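Putative Acetyltransferase from the GNAT family (Novosphingobium aromaticivorans DSM 12444, PDB 3EC4) probably transfers an acyl group, such as acetyl, to an acceptor that is not known. Local coordinates at residues M87-P92 with L211-R216; W129-F134 with E149-A154; R177-V182 with R206-L211. All blocks are in the same frame, centred on the assembly; numbering follows the deposited sequence.

Interaction 1: residues M87-P92 with L211-R216; sequences MIADGP and LGFRAR
G212 meets A89 where strand 76-88 ends beside the start of its antiparallel neighbour in the GNAT-like sheet, strand 214-226. G212 is the C-prime residue of a Schellman motif that ends helix 202-210, and glycine suits its positive phi of 101°. Its carbonyl O faces A89 CA in a CA-H...O contact and accepts a hydrogen bond from a water 2.6 Å from G212 O, which in turn accepts one from G91 N. F213 then turns inward. Its ring lies flat under the small A89 methyl, CB standing 3.7 Å from the ring centroid and nearly on the normal, while helix 174-188 and P193 and L195 of strand 192-198 line the same greasy pocket. R214 pairs with I88 through two backbone bonds, I88 N to R214 O at 2.9 Å and R214 N to I88 O at 2.8 Å. With chi1 at 69° its extended chain runs alongside I88, whose CG2 sits over the centre of the guanidinium face. At the solvent edge R214 grips D90 side-on: NE bonds OD1 at 3.0 Å and NH2 bonds OD2 at 2.8 Å, both on the syn sides of the carboxylate. A215 opposes M87, a selenomethionine, in a non-hydrogen-bonded pair, and M87 CE bends back to 3.7 Å from F213 O. R216 reaches instead to Q86 and D9, NH1 bonding Q86 OE1 and NH2 forming a salt bridge with D9 OD1.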
loop_
_atom_site.group_PDB
_atom_site.type_symbol
_atom_site.label_atom_id
_atom_site.label_comp_id
_atom_site.label_asym_id
_atom_site.label_seq_id
_atom_site.Cartn_x
_atom_site.Cartn_y
_atom_site.Cartn_z
HETATM N N MSE A 87 -9.151 2.807 -6.244
HETATM C CA MSE A 87 -10.041 3.948 -5.952
HETATM C C MSE A 87 -9.265 5.247 -5.798
HETATM O O MSE A 87 -8.121 5.228 -5.397
HETATM C CB MSE A 87 -10.883 3.687 -4.683
HETATM C CG MSE A 87 -11.565 2.364 -4.738
HETATM SE SE MSE A 87 -12.740 1.999 -3.285
HETATM C CE MSE A 87 -14.252 3.102 -3.798
ATOM N N ILE A 88 -9.899 6.355 -6.162
ATOM C CA ILE A 88 -9.275 7.664 -6.164
ATOM C C ILE A 88 -10.155 8.654 -5.441
ATOM O O ILE A 88 -11.375 8.627 -5.584
ATOM C CB ILE A 88 -8.923 8.097 -7.633
ATOM C CG1 ILE A 88 -7.978 9.300 -7.683
ATOM C CG2 ILE A 88 -10.155 8.351 -8.457
ATOM C CD1 ILE A 88 -7.417 9.547 -9.138
ATOM N N ALA A 89 -9.531 9.551 -4.690
ATOM C CA ALA A 89 -10.275 10.614 -4.025
ATOM C C ALA A 89 -9.893 11.957 -4.642
ATOM O O ALA A 89 -9.092 12.686 -4.070
ATOM C CB ALA A 89 -10.028 10.608 -2.494
ATOM N N ASP A 90 -10.469 12.277 -5.804
ATOM C CA ASP A 90 -10.064 13.497 -6.509
ATOM C C ASP A 90 -11.039 14.646 -6.349
ATOM O O ASP A 90 -10.885 15.695 -7.015
ATOM C CB ASP A 90 -9.777 13.245 -7.984
ATOM C CG ASP A 90 -10.929 12.563 -8.724
ATOM O OD1 ASP A 90 -11.984 12.252 -8.126
ATOM O OD2 ASP A 90 -10.726 12.287 -9.920
ATOM N N GLY A 91 -11.998 14.491 -5.445
ATOM C CA GLY A 91 -12.886 15.597 -5.036
ATOM C C GLY A 91 -12.367 16.274 -3.786
ATOM O O GLY A 91 -11.388 15.862 -3.206
ATOM N N PRO A 92 -13.024 17.338 -3.339
ATOM C CA PRO A 92 -12.482 18.097 -2.191
ATOM C C PRO A 92 -12.552 17.321 -0.827
ATOM O O PRO A 92 -13.513 16.653 -0.568
ATOM C CB PRO A 92 -13.395 19.333 -2.157
ATOM C CG PRO A 92 -14.664 18.863 -2.748
ATOM C CD PRO A 92 -14.307 17.878 -3.812
ATOM N N LEU A 211 -15.880 8.089 2.286
ATOM C CA LEU A 211 -14.751 8.967 2.601
ATOM C C LEU A 211 -14.259 9.695 1.354
ATOM O O LEU A 211 -13.195 10.308 1.374
ATOM C CB LEU A 211 -13.608 8.142 3.200
ATOM C CG LEU A 211 -13.871 7.634 4.627
ATOM C CD1 LEU A 211 -12.734 6.605 4.926
ATOM C CD2 LEU A 211 -13.894 8.772 5.579
ATOM N N GLY A 212 -15.022 9.646 0.263
ATOM C CA GLY A 212 -14.669 10.475 -0.906
ATOM C C GLY A 212 -13.969 9.750 -2.033
ATOM O O GLY A 212 -13.589 10.370 -3.039
ATOM N N PHE A 213 -13.752 8.440 -1.868
ATOM C CA PHE A 213 -13.076 7.651 -2.924
ATOM C C PHE A 213 -14.091 7.118 -3.915
ATOM O O PHE A 213 -15.182 6.715 -3.551
ATOM C CB PHE A 213 -12.298 6.481 -2.390
ATOM C CG PHE A 213 -11.089 6.874 -1.604
ATOM C CD1 PHE A 213 -11.202 7.277 -0.289
ATOM C CD2 PHE A 213 -9.826 6.878 -2.201
ATOM C CE1 PHE A 213 -10.073 7.637 0.429
ATOM C CE2 PHE A 213 -8.690 7.207 -1.474
ATOM C CZ PHE A 213 -8.815 7.586 -0.178
ATOM N N ARG A 214 -13.724 7.121 -5.181
ATOM C CA ARG A 214 -14.575 6.544 -6.213
ATOM C C ARG A 214 -13.764 5.481 -6.925
ATOM O O ARG A 214 -12.524 5.574 -6.965
ATOM C CB ARG A 214 -15.052 7.625 -7.202
ATOM C CG ARG A 214 -13.968 8.230 -8.137
ATOM C CD ARG A 214 -14.502 9.474 -8.898
ATOM N NE ARG A 214 -13.433 10.127 -9.665
ATOM C CZ ARG A 214 -12.872 9.612 -10.755
ATOM N NH1 ARG A 214 -13.299 8.482 -11.261
ATOM N NH2 ARG A 214 -11.876 10.241 -11.355
ATOM N N ALA A 215 -14.469 4.483 -7.478
ATOM C CA ALA A 215 -13.865 3.428 -8.251
ATOM C C ALA A 215 -13.191 4.009 -9.458
ATOM O O ALA A 215 -13.792 4.779 -10.211
ATOM C CB ALA A 215 -14.926 2.398 -8.684
ATOM N N ARG A 216 -11.933 3.666 -9.644
ATOM C CA ARG A 216 -11.214 4.081 -10.819
ATOM C C ARG A 216 -11.135 2.922 -11.825
ATOM O O ARG A 216 -11.593 3.058 -12.954
ATOM C CB ARG A 216 -9.820 4.573 -10.478
ATOM C CG ARG A 216 -9.223 5.311 -11.648
ATOM C CD ARG A 216 -7.763 5.495 -11.570
ATOM N NE ARG A 216 -7.255 5.607 -12.926
ATOM C CZ ARG A 216 -6.464 4.733 -13.555
ATOM N NH1 ARG A 216 -5.973 3.630 -12.978
ATOM N NH2 ARG A 216 -6.131 5.017 -14.801
HETATM O O HOH W 1 -13.417 10.827 -5.869
HETATM O O HOH W 2 -13.069 12.892 -3.224
#

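Interaction 2: residues W129-F134 with E149-A154; sequences WRYGQF and ERMRPA
E149 reaches across to Q133 at the open end of the beta hairpin formed by strands 134-139 and 142-149 of the GNAT-type sheet. The one backbone bond here, from E149 N to Q133 O, is weak. The glutamate side chain takes over. Its CB lies 4.0 Å from Q133 O, and CG comes closer to the same oxygen, 3.5 Å away. An extended chain, chi2 at 175°, carries CD to Q133 CB. OE1 then accepts a hydrogen bond from Q133 N at 2.8 Å, nearly straight (167°) and coming from above the carboxylate plane. G132, with no side chain, leaves room for OE1 beside its CA. The same oxygen takes a salt bridge from R152 NH2, and OE2 takes another from R189, which together hold the buried carboxylate in place. Farther along, the Y131 ring lies against R150: CG presses over one face, 3.5 Å from the ring centroid, while the guanidinium goes on to E159. One water ties the two loops together, donating to Y131 O and R150 O and accepting from R152 NE at 2.8 Å.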
loop_
_atom_site.group_PDB
_atom_site.type_symbol
_atom_site.label_atom_id
_atom_site.label_comp_id
_atom_site.label_asym_id
_atom_site.label_seq_id
_atom_site.Cartn_x
_atom_site.Cartn_y
_atom_site.Cartn_z
ATOM N N TRP A 129 7.301 1.601 7.912
ATOM C CA TRP A 129 6.871 2.834 8.582
ATOM C C TRP A 129 7.570 4.046 8.021
ATOM O O TRP A 129 7.126 5.172 8.261
ATOM C CB TRP A 129 7.120 2.763 10.086
ATOM C CG TRP A 129 8.603 2.729 10.496
ATOM C CD1 TRP A 129 9.430 1.629 10.542
ATOM C CD2 TRP A 129 9.395 3.836 10.907
ATOM N NE1 TRP A 129 10.662 1.991 10.974
ATOM C CE2 TRP A 129 10.675 3.342 11.208
ATOM C CE3 TRP A 129 9.133 5.202 11.094
ATOM C CZ2 TRP A 129 11.709 4.170 11.651
ATOM C CZ3 TRP A 129 10.159 6.027 11.532
ATOM C CH2 TRP A 129 11.430 5.507 11.806
ATOM N N ARG A 130 8.716 3.855 7.352
ATOM C CA ARG A 130 9.415 4.997 6.760
ATOM C C ARG A 130 8.873 5.409 5.393
ATOM O O ARG A 130 9.388 6.375 4.827
ATOM C CB ARG A 130 10.920 4.747 6.607
ATOM C CG ARG A 130 11.647 4.252 7.831
ATOM C CD ARG A 130 13.144 4.274 7.605
ATOM N NE ARG A 130 13.856 4.118 8.874
ATOM C CZ ARG A 130 14.230 2.948 9.391
ATOM N NH1 ARG A 130 13.981 1.805 8.755
ATOM N NH2 ARG A 130 14.868 2.917 10.557
ATOM N N TYR A 131 7.856 4.703 4.883
ATOM C CA TYR A 131 7.367 4.914 3.503
ATOM C C TYR A 131 6.742 6.296 3.398
ATOM O O TYR A 131 6.790 6.930 2.354
ATOM C CB TYR A 131 6.347 3.848 3.132
ATOM C CG TYR A 131 6.472 3.198 1.786
ATOM C CD1 TYR A 131 6.688 3.945 0.631
ATOM C CD2 TYR A 131 6.338 1.826 1.667
ATOM C CE1 TYR A 131 6.762 3.305 -0.616
ATOM C CE2 TYR A 131 6.394 1.195 0.458
ATOM C CZ TYR A 131 6.621 1.928 -0.680
ATOM O OH TYR A 131 6.674 1.284 -1.899
ATOM N N GLY A 132 6.161 6.756 4.506
ATOM C CA GLY A 132 5.556 8.080 4.600
ATOM C C GLY A 132 4.958 8.305 5.978
ATOM O O GLY A 132 5.324 7.627 6.945
ATOM N N GLN A 133 4.030 9.252 6.061
ATOM C CA GLN A 133 3.436 9.627 7.348
ATOM C C GLN A 133 2.481 8.560 7.819
ATOM O O GLN A 133 1.613 8.119 7.072
ATOM C CB GLN A 133 2.660 10.925 7.224
ATOM C CG GLN A 133 2.110 11.449 8.562
ATOM C CD GLN A 133 3.189 11.865 9.517
ATOM O OE1 GLN A 133 4.076 12.629 9.145
ATOM N NE2 GLN A 133 3.143 11.354 10.750
ATOM N N PHE A 134 2.586 8.231 9.102
ATOM C CA PHE A 134 1.647 7.395 9.813
ATOM C C PHE A 134 0.983 8.112 10.967
ATOM O O PHE A 134 1.587 8.981 11.622
ATOM C CB PHE A 134 2.367 6.121 10.301
ATOM C CG PHE A 134 2.396 5.031 9.263
ATOM C CD1 PHE A 134 3.304 5.089 8.218
ATOM C CD2 PHE A 134 1.498 3.988 9.309
ATOM C CE1 PHE A 134 3.301 4.108 7.223
ATOM C CE2 PHE A 134 1.496 3.002 8.315
ATOM C CZ PHE A 134 2.404 3.059 7.295
ATOM N N GLU A 149 0.792 6.348 4.686
ATOM C CA GLU A 149 1.055 6.604 3.283
ATOM C C GLU A 149 2.002 5.579 2.708
ATOM O O GLU A 149 2.916 5.126 3.399
ATOM C CB GLU A 149 1.694 7.969 3.122
ATOM C CG GLU A 149 0.893 9.089 3.753
ATOM C CD GLU A 149 1.576 10.415 3.691
ATOM O OE1 GLU A 149 2.812 10.468 3.832
ATOM O OE2 GLU A 149 0.859 11.437 3.541
ATOM N N ARG A 150 1.829 5.263 1.431
ATOM C CA ARG A 150 2.737 4.336 0.764
ATOM C C ARG A 150 3.191 4.827 -0.611
ATOM O O ARG A 150 3.965 5.792 -0.673
ATOM C CB ARG A 150 2.142 2.929 0.786
ATOM C CG ARG A 150 3.103 1.806 0.530
ATOM C CD ARG A 150 2.475 0.452 0.757
ATOM N NE ARG A 150 1.466 0.127 -0.219
ATOM C CZ ARG A 150 0.756 -1.005 -0.213
ATOM N NH1 ARG A 150 0.928 -1.958 0.710
ATOM N NH2 ARG A 150 -0.152 -1.194 -1.126
HETATM N N MSE A 151 2.769 4.186 -1.707
HETATM C CA MSE A 151 3.362 4.474 -3.019
HETATM C C MSE A 151 2.964 5.846 -3.565
HETATM O O MSE A 151 1.883 6.399 -3.264
HETATM C CB MSE A 151 3.006 3.397 -4.057
HETATM C CG MSE A 151 3.388 2.034 -3.631
HETATM SE SE MSE A 151 3.171 0.740 -5.049
HETATM C CE MSE A 151 2.534 -0.732 -3.922
ATOM N N ARG A 152 3.856 6.395 -4.376
ATOM C CA ARG A 152 3.634 7.682 -5.013
ATOM C C ARG A 152 3.988 7.566 -6.490
ATOM O O ARG A 152 5.101 7.837 -6.865
ATOM C CB ARG A 152 4.481 8.757 -4.347
ATOM C CG ARG A 152 4.026 9.034 -2.907
ATOM C CD ARG A 152 5.001 9.883 -2.156
ATOM N NE ARG A 152 4.540 10.062 -0.799
ATOM C CZ ARG A 152 3.696 10.996 -0.399
ATOM N NH1 ARG A 152 3.301 11.947 -1.229
ATOM N NH2 ARG A 152 3.296 11.013 0.873
ATOM N N PRO A 153 3.024 7.102 -7.317
ATOM C CA PRO A 153 3.247 6.841 -8.739
ATOM C C PRO A 153 3.580 8.069 -9.615
ATOM O O PRO A 153 4.114 7.919 -10.703
ATOM C CB PRO A 153 1.948 6.154 -9.172
ATOM C CG PRO A 153 1.398 5.534 -7.892
ATOM C CD PRO A 153 1.689 6.645 -6.888
ATOM N N ALA A 154 3.202 9.245 -9.133
ATOM C CA ALA A 154 3.558 10.529 -9.687
ATOM C C ALA A 154 3.543 11.574 -8.559
ATOM O O ALA A 154 2.940 11.338 -7.497
ATOM C CB ALA A 154 2.592 10.929 -10.819
HETATM O O HOH W 3 4.618 7.906 1.016
#

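Interaction 3: residues R177-V182 with R206-L211; sequences RLIRKV and RLYESL
L211 projects from the end of helix 202-210 as a forked knob, and its two methyls rest on I179 and R180 of helix 174-188, one on each. The inner branch, CD1, settles into the crook of I179, 3.6 Å from CG2 and 3.8 Å from CB. The outer branch, CD2, lies 3.8 Å from R180 CG, on the aliphatic part of the arginine. A leucine suits the spot because its branching lets one side chain touch two successive residues of the facing helix. With chi1 at -72°, CG stands anti to the carbonyl carbon, and this swings the fork across toward helix 174-188.

I179 answers with a bump of its own. Its CD1 pushes into the notch bounded by Y208, L207 and L211: it meets the edge of the tyrosine ring in plane, 3.6 Å from CE1, has L211 CD1 at 3.8 Å, and touches L207 CD2 more loosely at 4.4 Å. The side chains of I179 and Y208 cross at about a right angle, so the methyl abuts the rim of the ring instead of lying flat on it. No hydrogen bond joins the two segments; the contact is apolar packing.

Next to this seam F213 packs on I179, and Y208 leans on L195 and S197 of the sheet. Toward the surface, R180 remains extended, keeping its CG against the leucine while its charged end makes a cation-pi contact with F96. L178 and V182, on another side of the same helix, rest on strands 134-139 and 142-149. Two helices lying side by side over one sheet, the first of them the connection in the beta-alpha-beta crossover from strand 157-165 to parallel strand 192-198, are typical of the GNAT fold.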
loop_
_atom_site.group_PDB
_atom_site.type_symbol
_atom_site.label_atom_id
_atom_site.label_comp_id
_atom_site.label_asym_id
_atom_site.label_seq_id
_atom_site.Cartn_x
_atom_site.Cartn_y
_atom_site.Cartn_z
ATOM N N ARG A 177 -11.664 7.582 10.797
ATOM C CA ARG A 177 -11.001 8.771 11.311
ATOM C C ARG A 177 -9.525 8.856 10.916
ATOM O O ARG A 177 -9.043 9.917 10.547
ATOM C CB ARG A 177 -11.179 8.881 12.808
ATOM C CG ARG A 177 -12.616 9.180 13.222
ATOM C CD ARG A 177 -12.802 8.867 14.663
ATOM N NE ARG A 177 -11.930 9.694 15.490
ATOM C CZ ARG A 177 -11.669 9.441 16.763
ATOM N NH1 ARG A 177 -12.250 8.424 17.400
ATOM N NH2 ARG A 177 -10.838 10.227 17.409
ATOM N N LEU A 178 -8.827 7.727 10.925
ATOM C CA LEU A 178 -7.424 7.674 10.489
ATOM C C LEU A 178 -7.256 7.948 8.986
ATOM O O LEU A 178 -6.348 8.698 8.586
ATOM C CB LEU A 178 -6.829 6.318 10.863
ATOM C CG LEU A 178 -6.537 6.242 12.385
ATOM C CD1 LEU A 178 -6.415 4.832 12.932
ATOM C CD2 LEU A 178 -5.225 7.056 12.708
ATOM N N ILE A 179 -8.103 7.339 8.157
ATOM C CA ILE A 179 -8.093 7.664 6.728
ATOM C C ILE A 179 -8.310 9.178 6.508
ATOM O O ILE A 179 -7.614 9.808 5.711
ATOM C CB ILE A 179 -9.112 6.808 5.941
ATOM C CG1 ILE A 179 -8.681 5.335 5.970
ATOM C CG2 ILE A 179 -9.221 7.341 4.469
ATOM C CD1 ILE A 179 -9.765 4.286 5.702
ATOM N N ARG A 180 -9.281 9.759 7.191
ATOM C CA ARG A 180 -9.497 11.212 7.106
ATOM C C ARG A 180 -8.221 11.993 7.382
ATOM O O ARG A 180 -7.925 12.955 6.687
ATOM C CB ARG A 180 -10.556 11.685 8.092
ATOM C CG ARG A 180 -12.018 11.294 7.748
ATOM C CD ARG A 180 -12.906 11.769 8.856
ATOM N NE ARG A 180 -14.349 11.575 8.716
ATOM C CZ ARG A 180 -15.138 12.361 7.984
ATOM N NH1 ARG A 180 -14.632 13.354 7.287
ATOM N NH2 ARG A 180 -16.447 12.144 7.946
ATOM N N LYS A 181 -7.498 11.619 8.421
ATOM C CA LYS A 181 -6.283 12.339 8.782
ATOM C C LYS A 181 -5.222 12.199 7.701
ATOM O O LYS A 181 -4.591 13.160 7.275
ATOM C CB LYS A 181 -5.748 11.839 10.104
ATOM C CG LYS A 181 -4.574 12.667 10.614
ATOM C CD LYS A 181 -4.940 14.084 10.991
ATOM C CE LYS A 181 -3.727 14.784 11.572
ATOM N NZ LYS A 181 -3.999 16.160 11.893
ATOM N N VAL A 182 -5.007 10.984 7.238
ATOM C CA VAL A 182 -4.025 10.779 6.171
ATOM C C VAL A 182 -4.336 11.630 4.890
ATOM O O VAL A 182 -3.438 12.279 4.320
ATOM C CB VAL A 182 -3.913 9.250 5.812
ATOM C CG1 VAL A 182 -3.051 9.100 4.481
ATOM C CG2 VAL A 182 -3.278 8.441 6.946
ATOM N N ARG A 206 -17.536 0.357 0.474
ATOM C CA ARG A 206 -18.547 1.291 0.954
ATOM C C ARG A 206 -17.965 2.310 1.903
ATOM O O ARG A 206 -18.334 3.483 1.832
ATOM C CB ARG A 206 -19.712 0.528 1.637
ATOM C CG ARG A 206 -20.611 -0.232 0.679
ATOM C CD ARG A 206 -21.852 -0.785 1.394
ATOM N NE ARG A 206 -21.580 -1.712 2.499
ATOM C CZ ARG A 206 -21.559 -3.049 2.401
ATOM N NH1 ARG A 206 -21.753 -3.649 1.244
ATOM N NH2 ARG A 206 -21.317 -3.788 3.477
ATOM N N LEU A 207 -17.031 1.893 2.753
ATOM C CA LEU A 207 -16.410 2.800 3.679
ATOM C C LEU A 207 -15.638 3.832 2.892
ATOM O O LEU A 207 -15.793 5.041 3.096
ATOM C CB LEU A 207 -15.475 2.083 4.652
ATOM C CG LEU A 207 -14.467 2.956 5.378
ATOM C CD1 LEU A 207 -15.202 4.025 6.247
ATOM C CD2 LEU A 207 -13.517 2.106 6.223
ATOM N N TYR A 208 -14.829 3.345 1.954
ATOM C CA TYR A 208 -14.032 4.264 1.125
ATOM C C TYR A 208 -14.887 5.205 0.307
ATOM O O TYR A 208 -14.564 6.388 0.230
ATOM C CB TYR A 208 -13.051 3.495 0.248
ATOM C CG TYR A 208 -12.126 2.598 1.017
ATOM C CD1 TYR A 208 -11.559 2.983 2.231
ATOM C CD2 TYR A 208 -11.811 1.342 0.513
ATOM C CE1 TYR A 208 -10.720 2.109 2.937
ATOM C CE2 TYR A 208 -10.960 0.493 1.198
ATOM C CZ TYR A 208 -10.424 0.870 2.398
ATOM O OH TYR A 208 -9.599 -0.040 3.028
ATOM N N GLU A 209 -15.946 4.712 -0.330
ATOM C CA GLU A 209 -16.928 5.598 -0.978
ATOM C C GLU A 209 -17.438 6.703 -0.049
ATOM O O GLU A 209 -17.587 7.852 -0.468
ATOM C CB GLU A 209 -18.104 4.793 -1.545
ATOM C CG GLU A 209 -17.709 4.008 -2.756
ATOM C CD GLU A 209 -18.805 3.035 -3.189
ATOM O OE1 GLU A 209 -19.728 2.760 -2.412
ATOM O OE2 GLU A 209 -18.721 2.583 -4.329
ATOM N N SER A 210 -17.688 6.375 1.213
ATOM C CA SER A 210 -18.192 7.355 2.173
ATOM C C SER A 210 -17.130 8.372 2.600
ATOM O O SER A 210 -17.441 9.390 3.221
ATOM C CB SER A 210 -18.832 6.633 3.374
ATOM O OG SER A 210 -19.805 5.700 2.910
ATOM N N LEU A 211 -15.880 8.089 2.286
ATOM C CA LEU A 211 -14.751 8.967 2.601
ATOM C C LEU A 211 -14.259 9.695 1.354
ATOM O O LEU A 211 -13.195 10.308 1.374
ATOM C CB LEU A 211 -13.608 8.142 3.200
ATOM C CG LEU A 211 -13.871 7.634 4.627
ATOM C CD1 LEU A 211 -12.734 6.605 4.926
ATOM C CD2 LEU A 211 -13.894 8.772 5.579
#

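Interactions 1 and 3 share L211 and are continuous: helix 202-210 is followed, after a short turn, by strand 214-226, F213 N reaches back toward Y208 O, and F213 CE1 packs near I179 CG2. One joins strand to strand, with backbone bonds, a buried aromatic ring and a salt bridge at its exposed margin; the other joins helix to helix near the surface by apolar packing. Interaction 2 stands about 18 Å from interaction 1, centre to centre, and joins loops at the end of a hairpin, where a buried carboxylate and a water replace regular strand pairing. It still touches interaction 3, as E149 CG packs 4.0 Å from V182 CG1.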